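Local atomic coordinates of HIAXHD3 (Humicola insolens, PDB entry 3ZXK), a protein that removes arabinofuranose side chains, probably from arabinoxylan, as a family 43 glycoside hydrolase, with an active site engineered to add endo-xylanase activity. Residues L88-R92 with S93-F97; A407-I410 with G411-Q415; Y183-P186 with Q187-V191; R281-A284 with D285-E289; T327-S330 with E331-W335. All blocks are in the same frame, centred on the assembly; numbering follows the deposited sequence.

Interaction 1: residues L88-R92 with S93-F97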
# COMPACT_ATOMS: atom_id res chain seq x y z
N LEU A 88 6.83 0.28 12.28
CA LEU A 88 7.61 -0.96 12.25
C LEU A 88 9.05 -0.64 12.62
O LEU A 88 9.60 0.35 12.12
CB LEU A 88 7.64 -1.55 10.85
CG LEU A 88 8.43 -2.83 10.62
CD1 LEU A 88 7.68 -3.97 11.30
CD2 LEU A 88 8.54 -3.15 9.13
N ARG A 89 9.66 -1.48 13.45
CA ARG A 89 11.11 -1.40 13.73
C ARG A 89 11.66 -2.79 13.98
O ARG A 89 10.92 -3.70 14.32
CB ARG A 89 11.46 -0.50 14.94
CG ARG A 89 11.12 1.00 14.80
CD ARG A 89 12.10 1.72 13.87
NE ARG A 89 11.66 3.05 13.46
CZ ARG A 89 12.02 4.20 14.03
NH1 ARG A 89 12.85 4.26 15.09
NH2 ARG A 89 11.54 5.33 13.54
N TYR A 90 12.96 -2.94 13.80
CA TYR A 90 13.62 -4.21 14.08
C TYR A 90 14.37 -4.12 15.42
O TYR A 90 15.18 -3.20 15.64
CB TYR A 90 14.63 -4.48 12.98
CG TYR A 90 15.48 -5.70 13.21
CD1 TYR A 90 14.93 -6.99 13.19
CD2 TYR A 90 16.84 -5.56 13.40
CE1 TYR A 90 15.74 -8.11 13.38
CE2 TYR A 90 17.65 -6.65 13.62
CZ TYR A 90 17.10 -7.93 13.59
OH TYR A 90 17.95 -9.02 13.79
N ARG A 91 14.09 -5.08 16.30
CA ARG A 91 14.70 -5.11 17.62
C ARG A 91 15.88 -6.05 17.56
O ARG A 91 15.71 -7.26 17.41
CB ARG A 91 13.69 -5.59 18.65
CG ARG A 91 14.07 -5.21 20.07
CD ARG A 91 13.01 -5.65 21.05
NE ARG A 91 13.24 -4.99 22.35
CZ ARG A 91 12.44 -5.14 23.40
NH1 ARG A 91 11.38 -5.96 23.35
NH2 ARG A 91 12.70 -4.48 24.52
N ARG A 92 17.09 -5.50 17.69
CA ARG A 92 18.31 -6.32 17.64
C ARG A 92 18.41 -7.33 18.78
O ARG A 92 18.85 -8.47 18.56
CB ARG A 92 19.56 -5.44 17.62
CG ARG A 92 19.90 -4.90 16.24
CD ARG A 92 18.87 -3.93 15.70
NE ARG A 92 19.45 -3.23 14.55
CZ ARG A 92 18.82 -2.30 13.86
NH1 ARG A 92 17.56 -1.98 14.17
NH2 ARG A 92 19.44 -1.71 12.84
N SER A 93 17.99 -6.94 19.98
CA SER A 93 18.25 -7.79 21.16
C SER A 93 17.58 -9.16 21.08
O SER A 93 18.13 -10.14 21.59
CB SER A 93 17.85 -7.07 22.44
OG SER A 93 16.46 -6.84 22.44
N ASN A 94 16.42 -9.23 20.42
CA ASN A 94 15.79 -10.54 20.24
C ASN A 94 15.52 -10.89 18.78
O ASN A 94 14.73 -11.78 18.51
CB ASN A 94 14.50 -10.66 21.08
CG ASN A 94 13.46 -9.66 20.67
OD1 ASN A 94 13.72 -8.78 19.84
ND2 ASN A 94 12.27 -9.80 21.20
N ASP A 95 16.23 -10.23 17.84
CA ASP A 95 16.08 -10.52 16.40
C ASP A 95 14.60 -10.63 15.96
O ASP A 95 14.19 -11.61 15.33
CB ASP A 95 16.86 -11.81 16.06
CG ASP A 95 16.76 -12.20 14.57
OD1 ASP A 95 16.71 -11.33 13.67
OD2 ASP A 95 16.71 -13.42 14.30
N ARG A 96 13.83 -9.60 16.28
CA ARG A 96 12.39 -9.60 16.05
C ARG A 96 11.93 -8.27 15.48
O ARG A 96 12.31 -7.19 15.98
CB ARG A 96 11.67 -9.91 17.37
CG ARG A 96 10.15 -9.96 17.28
CD ARG A 96 9.55 -10.63 18.51
NE ARG A 96 10.04 -12.00 18.65
CZ ARG A 96 9.50 -13.08 18.09
NH1 ARG A 96 8.40 -12.99 17.35
NH2 ARG A 96 10.07 -14.26 18.30
N PHE A 97 11.10 -8.34 14.45
CA PHE A 97 10.41 -7.14 13.93
C PHE A 97 9.10 -6.90 14.67
O PHE A 97 8.34 -7.85 14.92
CB PHE A 97 10.10 -7.30 12.44
CG PHE A 97 11.31 -7.24 11.54
CD1 PHE A 97 12.05 -8.40 11.26
CD2 PHE A 97 11.67 -6.05 10.89
CE1 PHE A 97 13.15 -8.35 10.40
CE2 PHE A 97 12.79 -6.01 10.03
CZ PHE A 97 13.51 -7.16 9.79

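Interaction 2: residues A407-I410 with G411-Q415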
# COMPACT_ATOMS: atom_id res chain seq x y z
N ALA A 407 -15.41 2.95 -10.08
CA ALA A 407 -14.78 1.80 -10.74
C ALA A 407 -15.42 1.44 -12.09
O ALA A 407 -16.52 1.84 -12.40
CB ALA A 407 -14.83 0.61 -9.79
N ALA A 408 -14.73 0.61 -12.87
CA ALA A 408 -15.24 0.09 -14.13
C ALA A 408 -14.53 -1.21 -14.36
O ALA A 408 -13.43 -1.43 -13.81
CB ALA A 408 -14.95 1.05 -15.30
N TYR A 409 -15.11 -2.06 -15.20
CA TYR A 409 -14.50 -3.34 -15.51
C TYR A 409 -14.84 -3.84 -16.90
O TYR A 409 -15.80 -3.37 -17.51
CB TYR A 409 -14.84 -4.39 -14.47
CG TYR A 409 -16.27 -4.93 -14.36
CD1 TYR A 409 -16.80 -5.80 -15.35
CD2 TYR A 409 -17.05 -4.66 -13.24
CE1 TYR A 409 -18.07 -6.36 -15.21
CE2 TYR A 409 -18.32 -5.21 -13.08
CZ TYR A 409 -18.82 -6.05 -14.09
OH TYR A 409 -20.04 -6.66 -13.96
N ILE A 410 -14.00 -4.76 -17.40
CA ILE A 410 -14.34 -5.54 -18.58
C ILE A 410 -14.37 -6.99 -18.09
O ILE A 410 -13.52 -7.42 -17.28
CB ILE A 410 -13.33 -5.34 -19.73
CG1 ILE A 410 -13.85 -6.05 -20.99
CG2 ILE A 410 -11.92 -5.78 -19.33
CD1 ILE A 410 -13.10 -5.67 -22.25
N GLY A 411 -15.38 -7.74 -18.50
CA GLY A 411 -15.51 -9.09 -17.96
C GLY A 411 -16.48 -9.92 -18.73
O GLY A 411 -16.87 -9.59 -19.86
N VAL A 412 -16.84 -11.04 -18.11
CA VAL A 412 -17.74 -12.01 -18.72
C VAL A 412 -18.95 -12.17 -17.81
O VAL A 412 -18.81 -12.29 -16.59
CB VAL A 412 -17.06 -13.39 -18.91
CG1 VAL A 412 -18.03 -14.42 -19.53
CG2 VAL A 412 -15.81 -13.26 -19.77
N TRP A 413 -20.12 -12.07 -18.42
CA TRP A 413 -21.40 -12.38 -17.77
C TRP A 413 -21.92 -13.68 -18.35
O TRP A 413 -22.05 -13.84 -19.59
CB TRP A 413 -22.43 -11.25 -18.00
CG TRP A 413 -22.20 -10.04 -17.16
CD1 TRP A 413 -21.07 -9.70 -16.43
CD2 TRP A 413 -23.15 -8.98 -16.93
NE1 TRP A 413 -21.26 -8.52 -15.77
CE2 TRP A 413 -22.51 -8.03 -16.04
CE3 TRP A 413 -24.45 -8.74 -17.37
CZ2 TRP A 413 -23.18 -6.88 -15.59
CZ3 TRP A 413 -25.11 -7.60 -16.93
CH2 TRP A 413 -24.49 -6.69 -16.06
N LYS A 414 -22.21 -14.61 -17.46
CA LYS A 414 -22.86 -15.88 -17.82
C LYS A 414 -24.35 -15.76 -17.46
O LYS A 414 -24.70 -15.59 -16.30
CB LYS A 414 -22.20 -17.07 -17.08
CG LYS A 414 -22.70 -18.45 -17.55
CD LYS A 414 -22.11 -18.85 -18.90
CE LYS A 414 -22.53 -20.24 -19.32
NZ LYS A 414 -21.87 -21.25 -18.44
N GLN A 415 -25.22 -15.79 -18.47
CA GLN A 415 -26.68 -15.80 -18.24
C GLN A 415 -27.25 -16.99 -18.97
O GLN A 415 -27.09 -17.11 -20.18
CB GLN A 415 -27.32 -14.46 -18.64
CG GLN A 415 -26.72 -13.25 -17.92
CD GLN A 415 -27.17 -11.93 -18.51
OE1 GLN A 415 -27.44 -11.81 -19.72
NE2 GLN A 415 -27.29 -10.93 -17.67

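Interaction 3: residues Y183-P186 with Q187-V191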
# COMPACT_ATOMS: atom_id res chain seq x y z
N TYR A 183 4.04 17.72 22.64
CA TYR A 183 4.09 18.80 21.66
C TYR A 183 2.66 19.21 21.29
O TYR A 183 1.82 18.36 20.98
CB TYR A 183 4.82 18.37 20.36
CG TYR A 183 4.86 19.52 19.36
CD1 TYR A 183 5.67 20.64 19.60
CD2 TYR A 183 4.03 19.54 18.23
CE1 TYR A 183 5.68 21.71 18.73
CE2 TYR A 183 4.03 20.61 17.36
CZ TYR A 183 4.84 21.69 17.62
OH TYR A 183 4.83 22.74 16.72
N ALA A 184 2.41 20.52 21.31
CA ALA A 184 1.21 21.12 20.73
C ALA A 184 1.68 22.30 19.87
O ALA A 184 2.53 23.08 20.29
CB ALA A 184 0.25 21.58 21.80
N HIS A 185 1.13 22.42 18.66
CA HIS A 185 1.52 23.52 17.80
C HIS A 185 1.04 24.80 18.44
O HIS A 185 -0.12 24.89 18.84
CB HIS A 185 0.93 23.37 16.41
CG HIS A 185 1.50 24.34 15.42
ND1 HIS A 185 1.11 25.62 15.37
CD2 HIS A 185 2.50 24.19 14.47
CE1 HIS A 185 1.81 26.26 14.42
NE2 HIS A 185 2.67 25.39 13.88
N PRO A 186 1.92 25.81 18.52
CA PRO A 186 1.59 27.04 19.26
C PRO A 186 0.54 27.94 18.61
O PRO A 186 0.04 28.87 19.26
CB PRO A 186 2.94 27.77 19.35
CG PRO A 186 3.75 27.19 18.24
CD PRO A 186 3.35 25.75 18.17
N GLN A 187 0.24 27.71 17.33
CA GLN A 187 -0.81 28.46 16.65
C GLN A 187 -2.04 27.57 16.44
O GLN A 187 -2.95 27.90 15.68
CB GLN A 187 -0.31 29.05 15.32
CG GLN A 187 0.47 30.34 15.47
CD GLN A 187 1.92 30.14 15.89
OE1 GLN A 187 2.68 29.44 15.23
NE2 GLN A 187 2.32 30.81 16.98
N GLY A 188 -2.06 26.44 17.13
CA GLY A 188 -3.21 25.54 17.09
C GLY A 188 -3.37 24.72 15.83
O GLY A 188 -4.41 24.10 15.63
N GLN A 189 -2.34 24.70 14.98
CA GLN A 189 -2.33 23.87 13.77
C GLN A 189 -2.32 22.40 14.17
O GLN A 189 -1.65 22.00 15.13
CB GLN A 189 -1.09 24.14 12.92
CG GLN A 189 -1.01 25.51 12.25
CD GLN A 189 0.33 25.75 11.56
OE1 GLN A 189 1.21 24.86 11.51
NE2 GLN A 189 0.51 26.95 11.04
N THR A 190 -3.03 21.59 13.40
CA THR A 190 -3.03 20.14 13.58
C THR A 190 -1.72 19.50 13.12
O THR A 190 -1.27 19.75 12.01
CB THR A 190 -4.18 19.53 12.78
OG1 THR A 190 -5.41 20.05 13.30
CG2 THR A 190 -4.18 17.99 12.86
N VAL A 191 -1.10 18.71 13.99
CA VAL A 191 -0.07 17.80 13.52
C VAL A 191 -0.44 16.33 13.76
O VAL A 191 -1.31 16.02 14.58
CB VAL A 191 1.32 18.15 14.10
CG1 VAL A 191 1.70 19.60 13.76
CG2 VAL A 191 1.38 17.93 15.62
O HOH W 1 -1.08 20.86 17.55
O HOH W 2 0.70 32.15 18.36

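Interaction 4: residues R281-A284 with D285-E289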
# COMPACT_ATOMS: atom_id res chain seq x y z
N ARG A 281 21.09 17.51 5.49
CA ARG A 281 22.31 17.94 6.17
C ARG A 281 21.93 18.23 7.62
O ARG A 281 20.76 18.44 7.94
CB ARG A 281 22.92 19.19 5.50
CG ARG A 281 21.98 20.38 5.50
CD ARG A 281 22.58 21.62 4.86
NE ARG A 281 21.55 22.65 4.82
CZ ARG A 281 20.88 23.02 3.72
NH1 ARG A 281 21.18 22.49 2.54
NH2 ARG A 281 19.94 23.95 3.81
N TRP A 282 22.91 18.19 8.51
CA TRP A 282 22.68 18.54 9.90
C TRP A 282 23.30 19.87 10.18
O TRP A 282 24.43 20.13 9.78
CB TRP A 282 23.26 17.46 10.79
CG TRP A 282 22.42 16.21 10.74
CD1 TRP A 282 22.47 15.16 9.82
CD2 TRP A 282 21.30 15.90 11.62
NE1 TRP A 282 21.51 14.22 10.10
CE2 TRP A 282 20.77 14.60 11.17
CE3 TRP A 282 20.73 16.52 12.72
CZ2 TRP A 282 19.70 13.99 11.81
CZ3 TRP A 282 19.65 15.90 13.35
CH2 TRP A 282 19.16 14.66 12.91
N THR A 283 22.56 20.74 10.87
CA THR A 283 23.12 22.00 11.32
C THR A 283 24.12 21.76 12.45
O THR A 283 24.14 20.69 13.09
CB THR A 283 22.05 22.99 11.81
OG1 THR A 283 21.46 22.50 13.02
CG2 THR A 283 20.96 23.19 10.76
N ALA A 284 24.98 22.75 12.67
CA ALA A 284 25.92 22.68 13.78
C ALA A 284 25.15 22.62 15.10
O ALA A 284 25.62 21.99 16.04
CB ALA A 284 26.86 23.86 13.76
N ASP A 285 23.97 23.27 15.17
CA ASP A 285 23.19 23.22 16.42
C ASP A 285 22.27 21.98 16.57
O ASP A 285 21.46 21.91 17.49
CB ASP A 285 22.49 24.56 16.76
CG ASP A 285 21.46 25.01 15.73
OD1 ASP A 285 21.20 24.28 14.75
OD2 ASP A 285 20.90 26.13 15.93
N GLY A 286 22.41 21.00 15.67
CA GLY A 286 21.80 19.68 15.85
C GLY A 286 20.41 19.48 15.27
O GLY A 286 19.61 18.71 15.82
N TRP A 287 20.14 20.11 14.13
CA TRP A 287 18.85 19.93 13.46
C TRP A 287 19.03 19.48 12.04
O TRP A 287 20.00 19.89 11.40
CB TRP A 287 18.09 21.23 13.47
CG TRP A 287 17.67 21.70 14.82
CD1 TRP A 287 18.40 22.45 15.72
CD2 TRP A 287 16.39 21.46 15.47
NE1 TRP A 287 17.66 22.72 16.85
CE2 TRP A 287 16.44 22.14 16.77
CE3 TRP A 287 15.21 20.80 15.10
CZ2 TRP A 287 15.36 22.15 17.64
CZ3 TRP A 287 14.14 20.80 16.00
CH2 TRP A 287 14.21 21.46 17.24
N PRO A 288 18.10 18.67 11.52
CA PRO A 288 18.24 18.25 10.11
C PRO A 288 17.57 19.25 9.17
O PRO A 288 16.58 19.88 9.54
CB PRO A 288 17.48 16.92 10.07
CG PRO A 288 16.42 17.05 11.13
CD PRO A 288 17.01 17.95 12.21
N GLU A 289 18.14 19.40 7.97
CA GLU A 289 17.56 20.24 6.91
C GLU A 289 17.60 19.53 5.57
O GLU A 289 18.58 18.84 5.26
CB GLU A 289 18.32 21.57 6.79
CG GLU A 289 18.13 22.49 7.99
CD GLU A 289 18.96 23.77 7.91
OE1 GLU A 289 19.91 23.84 7.09
OE2 GLU A 289 18.67 24.72 8.69
O HOH W 3 19.69 26.43 5.77

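Interaction 5: residues T327-S330 with E331-W335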
# COMPACT_ATOMS: atom_id res chain seq x y z
N THR A 327 2.97 -22.16 -3.83
CA THR A 327 2.00 -22.33 -2.76
C THR A 327 1.44 -21.03 -2.19
O THR A 327 0.43 -21.03 -1.47
CB THR A 327 2.59 -23.18 -1.61
OG1 THR A 327 3.81 -22.58 -1.16
CG2 THR A 327 2.89 -24.60 -2.09
N ARG A 328 2.09 -19.91 -2.54
CA ARG A 328 1.79 -18.61 -1.96
C ARG A 328 1.71 -17.58 -3.05
O ARG A 328 2.34 -17.73 -4.09
CB ARG A 328 2.92 -18.20 -1.01
CG ARG A 328 3.18 -19.16 0.13
CD ARG A 328 4.46 -18.77 0.87
NE ARG A 328 4.47 -17.36 1.27
CZ ARG A 328 3.95 -16.87 2.39
NH1 ARG A 328 3.35 -17.68 3.27
NH2 ARG A 328 4.02 -15.57 2.65
N PHE A 329 0.98 -16.50 -2.80
CA PHE A 329 0.96 -15.36 -3.70
C PHE A 329 2.29 -14.61 -3.64
O PHE A 329 2.96 -14.56 -2.59
CB PHE A 329 -0.17 -14.38 -3.34
CG PHE A 329 -1.55 -14.87 -3.68
CD1 PHE A 329 -1.96 -15.00 -5.00
CD2 PHE A 329 -2.46 -15.18 -2.66
CE1 PHE A 329 -3.23 -15.45 -5.31
CE2 PHE A 329 -3.73 -15.62 -2.97
CZ PHE A 329 -4.13 -15.74 -4.30
N SER A 330 2.66 -13.99 -4.75
CA SER A 330 3.71 -12.99 -4.71
C SER A 330 3.29 -11.85 -3.77
O SER A 330 2.10 -11.68 -3.42
CB SER A 330 3.97 -12.44 -6.11
OG SER A 330 3.11 -11.36 -6.36
N GLU A 331 4.26 -11.01 -3.41
CA GLU A 331 4.03 -9.96 -2.43
C GLU A 331 3.26 -8.80 -3.04
O GLU A 331 2.89 -7.87 -2.34
CB GLU A 331 5.38 -9.51 -1.87
CG GLU A 331 6.02 -10.53 -0.93
CD GLU A 331 5.11 -10.78 0.27
OE1 GLU A 331 4.62 -9.79 0.87
OE2 GLU A 331 4.87 -11.97 0.62
N HIS A 332 2.98 -8.86 -4.34
CA HIS A 332 2.23 -7.77 -5.00
C HIS A 332 0.72 -7.85 -4.82
O HIS A 332 0.02 -6.84 -5.00
CB HIS A 332 2.54 -7.73 -6.50
CG HIS A 332 3.98 -7.50 -6.80
ND1 HIS A 332 4.55 -6.28 -6.75
CD2 HIS A 332 5.00 -8.39 -7.13
CE1 HIS A 332 5.85 -6.38 -7.02
NE2 HIS A 332 6.13 -7.68 -7.24
N TRP A 333 0.19 -9.01 -4.45
CA TRP A 333 -1.26 -9.18 -4.41
C TRP A 333 -1.84 -8.97 -3.05
O TRP A 333 -1.25 -9.39 -2.03
CB TRP A 333 -1.63 -10.58 -4.84
CG TRP A 333 -1.26 -10.90 -6.26
CD1 TRP A 333 -0.23 -11.72 -6.71
CD2 TRP A 333 -1.98 -10.48 -7.45
NE1 TRP A 333 -0.25 -11.81 -8.09
CE2 TRP A 333 -1.27 -11.07 -8.59
CE3 TRP A 333 -3.08 -9.67 -7.69
CZ2 TRP A 333 -1.70 -10.87 -9.91
CZ3 TRP A 333 -3.50 -9.48 -9.01
CH2 TRP A 333 -2.82 -10.07 -10.09
N GLU A 334 -3.00 -8.32 -3.04
CA GLU A 334 -3.79 -8.15 -1.82
C GLU A 334 -5.26 -8.23 -2.14
O GLU A 334 -5.73 -7.65 -3.14
CB GLU A 334 -3.52 -6.78 -1.16
CG GLU A 334 -2.10 -6.56 -0.61
CD GLU A 334 -1.68 -5.11 -0.41
OE1 GLU A 334 -2.51 -4.17 -0.55
OE2 GLU A 334 -0.49 -4.90 -0.10
N TRP A 335 -6.00 -8.95 -1.31
CA TRP A 335 -7.43 -9.05 -1.49
C TRP A 335 -8.14 -7.80 -1.01
O TRP A 335 -7.62 -7.12 -0.13
CB TRP A 335 -7.96 -10.20 -0.66
CG TRP A 335 -7.39 -11.55 -0.97
CD1 TRP A 335 -6.40 -12.23 -0.29
CD2 TRP A 335 -7.86 -12.46 -2.01
NE1 TRP A 335 -6.19 -13.47 -0.85
CE2 TRP A 335 -7.03 -13.66 -1.90
CE3 TRP A 335 -8.82 -12.38 -3.03
CZ2 TRP A 335 -7.21 -14.75 -2.73
CZ3 TRP A 335 -8.98 -13.48 -3.88
CH2 TRP A 335 -8.19 -14.65 -3.72
O HOH W 4 5.50 -14.38 -1.47
O HOH W 5 0.55 -10.98 -1.16

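Interaction 1: residues L88-R92 with S93-F97
The hydroxyl of Y90 has two partners: Y90 OH donates to D95 OD1 at 2.6 Å, meeting that oxygen on its anti side, and accepts from the backbone N of L118. The second oxygen of D95 takes the N-H of N116, so the carboxylate joins the tyrosine to the chain that follows strand 106-113. D95 CG lies opposite its own N (chi1 180°), which brings OD1 to the edge of the phenol ring. A type I turn, R92 to D95, runs into a G1 beta bulge in which D95 and R96 both face R91. At the bulge R91 N reaches R96 O at 2.8 Å and R96 N returns to R91 O at 3.2 Å. Y90 and F97 form the next, non-hydrogen-bonded pair. Y90 CD1 sits over the F97 ring, 3.6 Å from F97 CE1, while the two ring planes meet obliquely at 47°. F23 of strand 21-25 packs against both aromatics. On the other face the extended R91 chain runs past N94 OD1, 3.4 Å from R91 CB, to D152 and P170 O. The hairpin end thus has a buried aromatic face, whose single hydroxyl is satisfied, and a polar face where the arginine probably offsets the charge of D152.

Interaction 2: residues A407-I410 with G411-Q415
Y409 reaches along its own strand to W413, the residue four positions on, and the contact can be followed outward from its CB. That atom points toward the 411-415 segment, and CG lies between the backbone N and the carbonyl carbon (chi1 69°), a rotation that turns the ring edge toward the following peptide and sends its tip along the strand. Y409 CD1 then passes the N of G411 at 4.0 Å, with that nitrogen near the plane of the phenol. Further out, Y409 CE1 comes within 3.9 Å of W413 NE1, and at the tip Y409 OH accepts the indole N-H, with W413 NE1 to Y409 OH at 2.9 Å and an angle of 151° at the hydrogen. The hydroxyl lies in the indole plane, and the two side chains cross at about a right angle. A phenylalanine here would probably keep the ring packing but leave W413 NE1 without this acceptor and the indole freer to turn. F513 and V424 pack against the tyrosine, and R397 makes a cation-pi contact with W413. I410 points the opposite way, to F479 and Y481 of the second sheet. The two segment axes diverge by 73°, a strongly bent inner strand of the kind that builds the curved sheets of a concanavalin A-like beta sandwich.

Interaction 3: residues Y183-P186 with Q187-V191
The peptide N-H of Q187 donates to H185 ND1, with Q187 N to H185 ND1 at 3.0 Å, approaching 25° out of the imidazole plane, so ND1 serves as an acceptor and probably carries no proton. G188 N closes the type I turn H185-G188 on H185 O, also at 3.0 Å, from above the carbonyl plane. The positive phi of G188 suits a glycine. A water ties the two arms together behind the turn, accepting from H185 N at 2.9 Å and donating to Q189 O at 2.7 Å.

Stacking makes up the second group. The Q189 side chain, extended beyond CG, lies across one face of the imidazole with the amide and ring planes only 21° apart, and Q189 CB stands over the H185 ring at 3.6 Å from its centroid in a CH-pi contact. Q189 OE1 is near H185 NE2 but is not bonded to it; its partner is the hydroxyl of Y215. P186 CD covers the opposite face, so the ring is sandwiched. With H185 replaced by alanine, the space between P186 and Q189 is likely to be left unfilled and the Q187 N-H without its acceptor.

The apolar group is small: V191 CG2 meets the edge of the Y183 ring, 4.1 Å from Y183 CD2. The loop connects strand 175-183 with strand 192-199, consecutive sheets of what is, as in other family 43 enzymes, a five-bladed beta-propeller, and Y183 and V191 both lean on strand 213-219 through L217 and Y215.

Interaction 4: residues R281-A284 with D285-E289
A tight beta hairpin links strand 273-282 to strand 288-290, and T283 holds its type I turn, T283 to G286, from both backbone and side chain. T283 N donates almost straight to W287 O at 2.7 Å, and G286 N closes the turn on T283 O. The hydroxyl is shared: T283 OG1 accepts from W287 N at 2.9 Å and gives its proton to D285 OD1 in a very short bond of 2.5 Å. D285 OD2 forms a salt bridge to R231. G286 adopts backbone angles that call for glycine.

Beyond the turn the two sheet faces differ. On one, R281 and E289 pair through their side chains as well as their backbones. R281 NE meets E289 OE1 at 3.0 Å nearly along its C-O axis, while R281 NH2 reaches the same oxygen from above the carboxylate plane at 3.3 Å; the two flat groups stand 87° apart. A water also bridges NH2 and OE1. On the other face P288 CB lies over the six-membered ring of W282, 3.9 Å from its centroid, in a CH-pi contact. W260 and Y204 meet the same indole edge-to-face. Such a hairpin, pairing the outermost strand with its neighbour, completes a four-stranded antiparallel blade of a beta-propeller.

Interaction 5: residues T327-S330 with E331-W335
F329, W333 and W335 form an aromatic cluster across a type I turn, S330 to W333, that leads into strand 334-336 of the concanavalin A-like domain. F329 holds CG anti to its carbonyl carbon (chi1 -72°), which brings F329 CE2 to W335 CZ2 at 3.6 Å, with the planes 82° apart. The other side of the ring, F329 CD1, comes to 4.1 Å from W333 CD1 at a slant of 56°. L372 packs on all three rings, and D322 takes the indole N-H of W333.

The S330 side chain shapes the turn itself. S330 OG sits between the backbone N and the carbonyl carbon, swung to chi1 88°, where it accepts H332 N at 3.2 Å and lies near the edge of the imidazole. W333 N returns to S330 O only weakly. E331 bends at chi2, and its OE2 is joined by a water to F329 O. Its other oxygen, OE1, is hydrogen-bonded to ND1 of H58, a residue of the family 43 region. R328 NH2 stays 4.2 Å from E331 OE2, beyond a salt bridge, though its charge may still favour the ionised carboxylate. Across the mouth of the turn a second water spans the two ends, donating to S330 O at 2.8 Å and to W333 O at 2.6 Å.

Overall arrangement
All five contacts are local, and they divide between the two parts of the chain. Interactions 1, 3 and 4 lie in the family 43 region, each at a turn: 1 and 4 are hairpin ends within a blade, 3 a connection between blades. Interactions 3 and 4 approach to about 9 Å between nearest atoms and both lean on strand 213-219. Interactions 2 and 5 share the eight-stranded sheet of the C-terminal domain. Interaction 2 is the buried one, with a lone side-chain hydrogen bond; the others are partly buried. Interactions 1 and 5 combine buried aromatic packing with polar groups that bond to other parts of the chain, interaction 4 adds a surface salt bridge, and interaction 3 combines turn hydrogen bonds, a stacked amide and water.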